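Local coordinates for conserved hypothetical protein (Sulfolobus solfataricus, PDB 2FNA) that probably binds and hydrolyses ATP as an archaeal AAA+ ATPase, and is captured here with ADP and a magnesium ion, at residues Ser45-Gly50 and Tyr58-Leu63; Lys26-Pro31 and Asn138-Leu143. All blocks are in the same frame, centred on the assembly; numbering follows the deposited sequence.

Interaction 1 of 2, residues Ser45-Gly50 and Tyr58-Leu63; sequences SIIKIG and YIYLDL. With ADP (adenosine-5'-diphosphate), chain D; EDO (1,2-ethanediol), chain E; EDO (1,2-ethanediol), chain H.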
ATOM      1  N   SER A  45      -4.906   3.184  -6.984  1.00 31.13           N
ATOM      2  CA  SER A  45      -5.445   3.588  -8.296  1.00 31.30           C
ATOM      3  C   SER A  45      -5.752   2.418  -9.252  1.00 32.69           C
ATOM      4  O   SER A  45      -6.874   2.329  -9.830  1.00 30.29           O
ATOM      5  CB  SER A  45      -4.508   4.613  -8.982  1.00 34.17           C
ATOM      6  OG  SER A  45      -4.318   5.815  -8.215  1.00 28.21           O
ATOM      7  N   ILE A  46      -4.790   1.528  -9.474  1.00 30.23           N
ATOM      8  CA  ILE A  46      -5.054   0.447 -10.432  1.00 30.55           C
ATOM      9  C   ILE A  46      -6.081  -0.535  -9.910  1.00 29.24           C
ATOM     10  O   ILE A  46      -6.791  -1.142 -10.692  1.00 33.12           O
ATOM     11  CB  ILE A  46      -3.802  -0.326 -10.897  1.00 31.26           C
ATOM     12  CG1 ILE A  46      -3.098  -1.074  -9.756  1.00 33.93           C
ATOM     13  CG2 ILE A  46      -2.864   0.573 -11.661  1.00 35.39           C
ATOM     14  CD1 ILE A  46      -2.220  -2.212 -10.286  1.00 38.89           C
ATOM     15  N   ILE A  47      -6.155  -0.672  -8.585  1.00 30.78           N
ATOM     16  CA  ILE A  47      -7.151  -1.510  -7.926  1.00 32.12           C
ATOM     17  C   ILE A  47      -8.539  -0.930  -8.157  1.00 34.62           C
ATOM     18  O   ILE A  47      -9.463  -1.657  -8.554  1.00 32.78           O
ATOM     19  CB  ILE A  47      -6.860  -1.662  -6.411  1.00 32.86           C
ATOM     20  CG1 ILE A  47      -5.605  -2.515  -6.206  1.00 29.72           C
ATOM     21  CG2 ILE A  47      -8.009  -2.363  -5.665  1.00 29.66           C
ATOM     22  CD1 ILE A  47      -5.156  -2.632  -4.775  1.00 34.35           C
ATOM     23  N   LYS A  48      -8.683   0.373  -7.911  1.00 32.93           N
ATOM     24  CA  LYS A  48      -9.944   1.076  -8.196  1.00 31.97           C
ATOM     25  C   LYS A  48     -10.325   1.043  -9.683  1.00 30.07           C
ATOM     26  O   LYS A  48     -11.455   0.742 -10.028  1.00 30.17           O
ATOM     27  CB  LYS A  48      -9.831   2.496  -7.727  1.00 33.35           C
ATOM     28  CG  LYS A  48      -9.787   2.582  -6.203  1.00 34.17           C
ATOM     29  CD  LYS A  48      -9.246   3.923  -5.725  1.00 41.25           C
ATOM     30  CE  LYS A  48     -10.182   4.556  -4.777  1.00 47.23           C
ATOM     31  NZ  LYS A  48     -11.436   4.961  -5.492  1.00 40.17           N
ATOM     32  N   ILE A  49      -9.370   1.321 -10.563  1.00 29.06           N
ATOM     33  CA  ILE A  49      -9.605   1.242 -11.992  1.00 28.85           C
ATOM     34  C   ILE A  49     -10.035  -0.174 -12.341  1.00 29.56           C
ATOM     35  O   ILE A  49     -11.035  -0.356 -13.024  1.00 31.31           O
ATOM     36  CB  ILE A  49      -8.340   1.663 -12.786  1.00 33.84           C
ATOM     37  CG1 ILE A  49      -8.110   3.168 -12.645  1.00 33.68           C
ATOM     38  CG2 ILE A  49      -8.435   1.248 -14.262  1.00 26.62           C
ATOM     39  CD1 ILE A  49      -6.722   3.588 -13.061  1.00 35.34           C
ATOM     40  N   GLY A  50      -9.279  -1.172 -11.838  1.00 31.05           N
ATOM     41  CA  GLY A  50      -9.529  -2.592 -12.107  1.00 30.95           C
ATOM     42  C   GLY A  50     -10.926  -3.033 -11.694  1.00 32.04           C
ATOM     43  O   GLY A  50     -11.620  -3.635 -12.476  1.00 28.57           O
ATOM     44  N   TYR A  58     -17.862  -6.317  -4.916  1.00 34.16           N
ATOM     45  CA  TYR A  58     -16.621  -6.254  -4.184  1.00 34.14           C
ATOM     46  C   TYR A  58     -16.830  -5.679  -2.789  1.00 35.78           C
ATOM     47  O   TYR A  58     -17.860  -5.026  -2.493  1.00 34.27           O
ATOM     48  CB  TYR A  58     -15.590  -5.425  -4.957  1.00 35.17           C
ATOM     49  CG  TYR A  58     -15.915  -3.945  -5.027  1.00 39.09           C
ATOM     50  CD1 TYR A  58     -16.729  -3.429  -6.049  1.00 45.14           C
ATOM     51  CD2 TYR A  58     -15.430  -3.061  -4.068  1.00 38.55           C
ATOM     52  CE1 TYR A  58     -17.048  -2.053  -6.113  1.00 40.59           C
ATOM     53  CE2 TYR A  58     -15.752  -1.684  -4.119  1.00 39.28           C
ATOM     54  CZ  TYR A  58     -16.546  -1.197  -5.146  1.00 42.46           C
ATOM     55  OH  TYR A  58     -16.833   0.143  -5.184  1.00 42.68           O
ATOM     56  N   ILE A  59     -15.850  -5.997  -1.942  1.00 35.65           N
ATOM     57  CA  ILE A  59     -15.686  -5.488  -0.597  1.00 37.09           C
ATOM     58  C   ILE A  59     -14.326  -4.790  -0.611  1.00 35.97           C
ATOM     59  O   ILE A  59     -13.342  -5.390  -1.001  1.00 36.78           O
ATOM     60  CB  ILE A  59     -15.636  -6.678   0.410  1.00 39.10           C
ATOM     61  CG1 ILE A  59     -17.036  -7.266   0.627  1.00 41.59           C
ATOM     62  CG2 ILE A  59     -14.956  -6.280   1.732  1.00 45.18           C
ATOM     63  CD1 ILE A  59     -17.998  -6.364   1.337  1.00 45.29           C
ATOM     64  N   TYR A  60     -14.269  -3.526  -0.221  1.00 35.28           N
ATOM     65  CA  TYR A  60     -13.014  -2.792  -0.240  1.00 37.77           C
ATOM     66  C   TYR A  60     -12.573  -2.403   1.152  1.00 39.27           C
ATOM     67  O   TYR A  60     -13.129  -1.482   1.726  1.00 40.06           O
ATOM     68  CB  TYR A  60     -13.167  -1.535  -1.089  1.00 38.30           C
ATOM     69  CG  TYR A  60     -11.874  -0.960  -1.562  1.00 34.36           C
ATOM     70  CD1 TYR A  60     -10.956  -0.399  -0.662  1.00 40.58           C
ATOM     71  CD2 TYR A  60     -11.541  -0.991  -2.915  1.00 35.60           C
ATOM     72  CE1 TYR A  60      -9.760   0.121  -1.115  1.00 40.24           C
ATOM     73  CE2 TYR A  60     -10.362  -0.456  -3.370  1.00 35.79           C
ATOM     74  CZ  TYR A  60      -9.474   0.084  -2.467  1.00 38.69           C
ATOM     75  OH  TYR A  60      -8.294   0.619  -2.914  1.00 38.67           O
ATOM     76  N   LEU A  61     -11.571  -3.088   1.697  1.00 40.63           N
ATOM     77  CA  LEU A  61     -11.025  -2.717   3.010  1.00 40.12           C
ATOM     78  C   LEU A  61      -9.810  -1.798   2.869  1.00 38.23           C
ATOM     79  O   LEU A  61      -8.726  -2.232   2.468  1.00 37.25           O
ATOM     80  CB  LEU A  61     -10.672  -3.952   3.838  1.00 39.31           C
ATOM     81  CG  LEU A  61     -11.825  -4.906   4.183  1.00 44.48           C
ATOM     82  CD1 LEU A  61     -11.376  -5.960   5.202  1.00 45.99           C
ATOM     83  CD2 LEU A  61     -13.007  -4.141   4.750  1.00 49.30           C
ATOM     84  N   ASP A  62     -10.027  -0.520   3.190  1.00 37.56           N
ATOM     85  CA  ASP A  62      -8.997   0.507   3.169  1.00 39.34           C
ATOM     86  C   ASP A  62      -8.284   0.556   4.537  1.00 37.61           C
ATOM     87  O   ASP A  62      -8.766   1.148   5.496  1.00 41.64           O
ATOM     88  CB  ASP A  62      -9.636   1.834   2.794  1.00 41.32           C
ATOM     89  CG  ASP A  62      -8.631   2.914   2.558  1.00 44.55           C
ATOM     90  OD1 ASP A  62      -7.467   2.599   2.258  1.00 48.63           O
ATOM     91  OD2 ASP A  62      -9.013   4.093   2.676  1.00 40.99           O
ATOM     92  N   LEU A  63      -7.166  -0.141   4.641  1.00 34.83           N
ATOM     93  CA  LEU A  63      -6.557  -0.445   5.942  1.00 34.09           C
ATOM     94  C   LEU A  63      -5.557   0.612   6.315  1.00 33.73           C
ATOM     95  O   LEU A  63      -5.035   0.618   7.413  1.00 33.60           O
ATOM     96  CB  LEU A  63      -5.933  -1.844   5.913  1.00 35.29           C
ATOM     97  CG  LEU A  63      -6.953  -2.954   5.619  1.00 37.08           C
ATOM     98  CD1 LEU A  63      -6.302  -4.287   5.213  1.00 39.17           C
ATOM     99  CD2 LEU A  63      -7.907  -3.127   6.815  1.00 34.06           C
TER
HETATM  100  PB  ADP D 500      -0.400   3.982  -3.694  1.00 22.86           P
HETATM  101  O1B ADP D 500       0.561   3.091  -4.413  1.00 24.48           O
HETATM  102  O2B ADP D 500       0.275   4.741  -2.556  1.00 24.69           O
HETATM  103  O3B ADP D 500      -1.727   3.398  -3.343  1.00 18.45           O
HETATM  104  PA  ADP D 500      -2.052   5.908  -5.206  1.00 27.77           P
HETATM  105  O1A ADP D 500      -2.965   5.118  -6.088  1.00 26.22           O
HETATM  106  O2A ADP D 500      -2.723   6.363  -3.978  1.00 26.59           O
HETATM  107  O3A ADP D 500      -0.648   5.185  -4.816  1.00 25.84           O
HETATM  108  O5' ADP D 500      -1.437   7.056  -6.116  1.00 22.29           O
HETATM  109  C5' ADP D 500      -0.659   8.138  -5.575  1.00 23.14           C
HETATM  110  C4' ADP D 500      -0.965   9.426  -6.335  1.00 24.82           C
HETATM  111  O4' ADP D 500      -0.376   9.427  -7.621  1.00 27.83           O
HETATM  112  C3' ADP D 500      -2.421   9.676  -6.581  1.00 24.37           C
HETATM  113  O3' ADP D 500      -2.597  11.106  -6.669  1.00 25.55           O
HETATM  114  C2' ADP D 500      -2.673   9.091  -7.952  1.00 28.70           C
HETATM  115  O2' ADP D 500      -3.759   9.712  -8.625  1.00 29.93           O
HETATM  116  C1' ADP D 500      -1.372   9.423  -8.628  1.00 26.56           C
HETATM  117  N9  ADP D 500      -0.917   8.465  -9.631  1.00 27.46           N
HETATM  118  C8  ADP D 500      -0.102   7.413  -9.404  1.00 29.01           C
HETATM  119  N7  ADP D 500       0.173   6.787 -10.548  1.00 28.99           N
HETATM  120  C5  ADP D 500      -0.495   7.433 -11.533  1.00 33.19           C
HETATM  121  C6  ADP D 500      -0.648   7.307 -12.999  1.00 33.01           C
HETATM  122  N6  ADP D 500      -0.036   6.307 -13.665  1.00 27.44           N
HETATM  123  N1  ADP D 500      -1.415   8.222 -13.657  1.00 24.07           N
HETATM  124  C2  ADP D 500      -2.026   9.237 -13.017  1.00 35.09           C
HETATM  125  N3  ADP D 500      -1.926   9.418 -11.689  1.00 31.47           N
HETATM  126  C4  ADP D 500      -1.185   8.566 -10.928  1.00 30.36           C
HETATM  127  C1  EDO E 501     -19.378  -2.318  -3.759  1.00 52.36           C
HETATM  128  O1  EDO E 501     -19.473  -1.373  -2.686  1.00 51.86           O
HETATM  129  C2  EDO E 501     -20.402  -3.433  -3.591  1.00 49.31           C
HETATM  130  O2  EDO E 501     -20.214  -4.415  -4.628  1.00 42.21           O
HETATM  131  C1  EDO H 504     -13.705   1.865  -6.288  1.00 56.22           C
HETATM  132  O1  EDO H 504     -13.505   3.251  -6.581  1.00 58.30           O
HETATM  133  C2  EDO H 504     -14.177   1.711  -4.845  1.00 57.52           C
HETATM  134  O2  EDO H 504     -13.264   2.323  -3.920  1.00 60.77           O
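The CG2 branch of I47 and the ring of Y60 are brought together by two first torsions: in I47 (chi1 -70°) CG1 stands beside the backbone N, leaving CG2 anti to that N, while in Y60 (chi1 -160°) CG is nearly anti to N and the ring is carried from the strand toward the helix. I47 CG2 comes to 3.8 Å from Y60 CE2, approaching the ring obliquely in an apolar contact that also reaches the hydroxyl end. The aliphatic part of K48 meets the phenol end of the same ring, K48 CG lying 4.1 Å from Y60 OH. The K48 chain then bends over its last two torsions, and its NZ hydrogen-bonds O1 of an ethanediol (chain H, probably from the crystallisation liquor) at 2.9 Å. O2 of this diol lies over one face of the Y60 ring. Y60 OH is hydrogen-bonded to D144 OD2, and its side chain lies about 6 Å from the bound magnesium ion. At the N-terminal end of 45-50, S45 grips O1A of ADP twice: S45 N reaches O1A at 2.9 Å, and S45 OG donates to O1A at 2.6 Å. The Y58 ring meets Y60 CB at its edge, in plane, and carries C1 of a second ethanediol (chain E) 3.3 Å above one face. A serine in place of Y58 would probably leave a gap beside Y60 CB and the chain E diol without its ring. Helix 43-54, which follows the probable P-loop, thus packs on edge strand 58-62 of the parallel sheet; V142 of strand 139-144 touches both I47 and Y60, L25 of helix 19-27 touches I47, and I59 and L61 pack on helix 74-91.

Interaction 2 of 2, residues Lys26-Pro31 and Asn138-Leu143; sequences KGLRAP and NVIIVL
L28 sends its side chain from the end of helix 19-27 toward I140 and N138 of 138-143. Its CB points at the strand but is still 6.4 Å from I140 CD1, so it directs the branch without touching. CG, anti to the carbonyl carbon (chi1 -62°), carries the fork closer, to 5.0 Å from I140 CD1. Of the two methyls, CD2 remains 4.7 Å from I140 CD1, whereas CD1 makes the contact, 4.1 Å from that same atom. L28 CD1 also lies 4.3 Å from N138 ND2, a van der Waals approach to the amide, so one methyl meets both the I140 CD1 methyl and the amide nitrogen of N138, which lies just before the strand. The L28 and I140 side chains cross at about a right angle; no hydrogen bond joins the segments. L28 is the first residue to leave the helix, and its positive phi (45°) puts it in the left-handed helical region, at the point where the chain heads for strand 32-37. The contact is buried packing at the start of strand 139-144. L54 of helix 43-54 touches both L28 and I140, I174 of strand 171-177 and Y58 of strand 58-62 flank I140, and N138 rests on L56, R170 and K172.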
ATOM      1  N   LYS A  26      -6.641  -7.279 -13.348  1.00 32.90           N
ATOM      2  CA  LYS A  26      -7.981  -7.633 -13.787  1.00 31.21           C
ATOM      3  C   LYS A  26      -8.174  -9.107 -14.144  1.00 32.88           C
ATOM      4  O   LYS A  26      -9.302  -9.595 -14.108  1.00 28.62           O
ATOM      5  CB  LYS A  26      -8.369  -6.753 -15.000  1.00 33.32           C
ATOM      6  CG  LYS A  26      -8.668  -5.311 -14.617  1.00 32.43           C
ATOM      7  CD  LYS A  26      -8.982  -4.448 -15.853  1.00 31.92           C
ATOM      8  CE  LYS A  26     -10.300  -4.801 -16.482  1.00 35.76           C
ATOM      9  NZ  LYS A  26     -10.377  -4.325 -17.906  1.00 28.36           N
ATOM     10  N   GLY A  27      -7.088  -9.801 -14.511  1.00 33.14           N
ATOM     11  CA  GLY A  27      -7.134 -11.220 -14.840  1.00 32.34           C
ATOM     12  C   GLY A  27      -7.477 -12.103 -13.654  1.00 32.26           C
ATOM     13  O   GLY A  27      -7.961 -13.220 -13.839  1.00 30.69           O
ATOM     14  N   LEU A  28      -7.235 -11.606 -12.439  1.00 32.03           N
ATOM     15  CA  LEU A  28      -7.565 -12.348 -11.212  1.00 34.67           C
ATOM     16  C   LEU A  28      -7.092 -13.804 -11.393  1.00 34.40           C
ATOM     17  O   LEU A  28      -7.847 -14.747 -11.233  1.00 32.43           O
ATOM     18  CB  LEU A  28      -9.074 -12.270 -10.937  1.00 34.29           C
ATOM     19  CG  LEU A  28      -9.677 -10.867 -10.684  1.00 35.23           C
ATOM     20  CD1 LEU A  28     -11.199 -10.930 -10.596  1.00 36.47           C
ATOM     21  CD2 LEU A  28      -9.145 -10.210  -9.433  1.00 37.08           C
ATOM     22  N   ARG A  29      -5.816 -13.920 -11.759  1.00 35.20           N
ATOM     23  CA  ARG A  29      -5.205 -15.116 -12.292  1.00 36.25           C
ATOM     24  C   ARG A  29      -4.914 -16.208 -11.265  1.00 34.45           C
ATOM     25  O   ARG A  29      -4.637 -17.338 -11.636  1.00 36.51           O
ATOM     26  CB  ARG A  29      -3.922 -14.719 -13.034  1.00 36.66           C
ATOM     27  CG  ARG A  29      -4.199 -13.944 -14.309  1.00 42.14           C
ATOM     28  CD  ARG A  29      -2.942 -13.457 -14.996  1.00 46.75           C
ATOM     29  NE  ARG A  29      -3.275 -12.521 -16.076  1.00 54.45           N
ATOM     30  CZ  ARG A  29      -2.394 -11.946 -16.896  1.00 56.74           C
ATOM     31  NH1 ARG A  29      -1.092 -12.186 -16.769  1.00 53.03           N
ATOM     32  NH2 ARG A  29      -2.820 -11.119 -17.851  1.00 56.85           N
ATOM     33  N   ALA A  30      -4.932 -15.852  -9.984  1.00 32.48           N
ATOM     34  CA  ALA A  30      -4.957 -16.816  -8.888  1.00 28.89           C
ATOM     35  C   ALA A  30      -5.999 -16.309  -7.871  1.00 31.24           C
ATOM     36  O   ALA A  30      -6.456 -15.173  -7.957  1.00 32.14           O
ATOM     37  CB  ALA A  30      -3.591 -16.922  -8.249  1.00 29.00           C
ATOM     38  N   PRO A  31      -6.418 -17.160  -6.936  1.00 29.60           N
ATOM     39  CA  PRO A  31      -7.324 -16.679  -5.882  1.00 30.23           C
ATOM     40  C   PRO A  31      -6.829 -15.468  -5.085  1.00 30.98           C
ATOM     41  O   PRO A  31      -7.651 -14.698  -4.544  1.00 31.80           O
ATOM     42  CB  PRO A  31      -7.475 -17.906  -4.984  1.00 29.10           C
ATOM     43  CG  PRO A  31      -7.309 -19.051  -5.938  1.00 27.85           C
ATOM     44  CD  PRO A  31      -6.210 -18.616  -6.856  1.00 29.52           C
ATOM     45  N   ASN A 138     -17.752 -13.758  -9.770  1.00 32.89           N
ATOM     46  CA  ASN A 138     -16.646 -13.574  -8.826  1.00 32.54           C
ATOM     47  C   ASN A 138     -16.929 -12.373  -7.919  1.00 31.50           C
ATOM     48  O   ASN A 138     -17.478 -11.364  -8.364  1.00 28.51           O
ATOM     49  CB  ASN A 138     -15.311 -13.318  -9.559  1.00 33.71           C
ATOM     50  CG  ASN A 138     -14.735 -14.560 -10.210  1.00 35.15           C
ATOM     51  OD1 ASN A 138     -15.158 -15.667  -9.935  1.00 35.09           O
ATOM     52  ND2 ASN A 138     -13.752 -14.367 -11.077  1.00 36.04           N
ATOM     53  N   VAL A 139     -16.576 -12.497  -6.644  1.00 29.45           N
ATOM     54  CA  VAL A 139     -16.664 -11.375  -5.703  1.00 28.86           C
ATOM     55  C   VAL A 139     -15.232 -11.084  -5.306  1.00 28.42           C
ATOM     56  O   VAL A 139     -14.488 -11.997  -4.986  1.00 29.63           O
ATOM     57  CB  VAL A 139     -17.450 -11.741  -4.441  1.00 29.44           C
ATOM     58  CG1 VAL A 139     -17.480 -10.577  -3.470  1.00 31.21           C
ATOM     59  CG2 VAL A 139     -18.877 -12.233  -4.808  1.00 32.63           C
ATOM     60  N   ILE A 140     -14.873  -9.811  -5.341  1.00 30.55           N
ATOM     61  CA  ILE A 140     -13.523  -9.381  -5.099  1.00 30.97           C
ATOM     62  C   ILE A 140     -13.447  -8.863  -3.687  1.00 30.49           C
ATOM     63  O   ILE A 140     -14.296  -8.068  -3.248  1.00 32.20           O
ATOM     64  CB  ILE A 140     -13.109  -8.308  -6.101  1.00 32.25           C
ATOM     65  CG1 ILE A 140     -13.268  -8.866  -7.519  1.00 28.89           C
ATOM     66  CG2 ILE A 140     -11.691  -7.803  -5.801  1.00 36.01           C
ATOM     67  CD1 ILE A 140     -13.084  -7.864  -8.590  1.00 35.53           C
ATOM     68  N   ILE A 141     -12.437  -9.332  -2.972  1.00 28.58           N
ATOM     69  CA  ILE A 141     -12.170  -8.886  -1.629  1.00 31.53           C
ATOM     70  C   ILE A 141     -10.847  -8.146  -1.675  1.00 31.30           C
ATOM     71  O   ILE A 141      -9.794  -8.744  -1.949  1.00 27.99           O
ATOM     72  CB  ILE A 141     -12.049 -10.021  -0.615  1.00 32.93           C
ATOM     73  CG1 ILE A 141     -13.207 -11.006  -0.728  1.00 34.79           C
ATOM     74  CG2 ILE A 141     -11.946  -9.433   0.791  1.00 33.38           C
ATOM     75  CD1 ILE A 141     -14.477 -10.588  -0.079  1.00 45.80           C
ATOM     76  N   VAL A 142     -10.920  -6.841  -1.435  1.00 31.47           N
ATOM     77  CA  VAL A 142      -9.759  -5.986  -1.478  1.00 33.07           C
ATOM     78  C   VAL A 142      -9.302  -5.704  -0.082  1.00 33.26           C
ATOM     79  O   VAL A 142     -10.077  -5.202   0.760  1.00 32.85           O
ATOM     80  CB  VAL A 142     -10.063  -4.645  -2.202  1.00 31.61           C
ATOM     81  CG1 VAL A 142      -8.853  -3.776  -2.263  1.00 36.19           C
ATOM     82  CG2 VAL A 142     -10.601  -4.906  -3.597  1.00 41.45           C
ATOM     83  N   LEU A 143      -8.027  -6.003   0.142  1.00 33.00           N
ATOM     84  CA  LEU A 143      -7.339  -5.663   1.364  1.00 34.71           C
ATOM     85  C   LEU A 143      -6.244  -4.720   0.965  1.00 34.06           C
ATOM     86  O   LEU A 143      -5.151  -5.142   0.617  1.00 29.34           O
ATOM     87  CB  LEU A 143      -6.763  -6.921   2.010  1.00 35.23           C
ATOM     88  CG  LEU A 143      -7.754  -8.055   2.306  1.00 33.90           C
ATOM     89  CD1 LEU A 143      -7.051  -9.215   2.927  1.00 42.84           C
ATOM     90  CD2 LEU A 143      -8.861  -7.594   3.203  1.00 40.02           C
TER

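In the fold
From the N terminus, the chain leaves helix 19-27 through 26-31, forms strand 32-37 and turns through a probable P-loop into helix 43-54. Interaction 1 then closes a short loop of seven residues, setting that helix against strand 58-62 at the end of a beta-alpha-beta crossover. Interaction 2 closes a much longer loop, 106 residues, when 138-143 returns to the helix end, so interaction 1 is nested within it. The two meet in the sheet, where strands 58-62 and 139-144 are parallel neighbours: L61 N probably hydrogen-bonds V142 O at 2.8 Å. The strand order 2-3-4-1-5 is that of AAA+ ATPases.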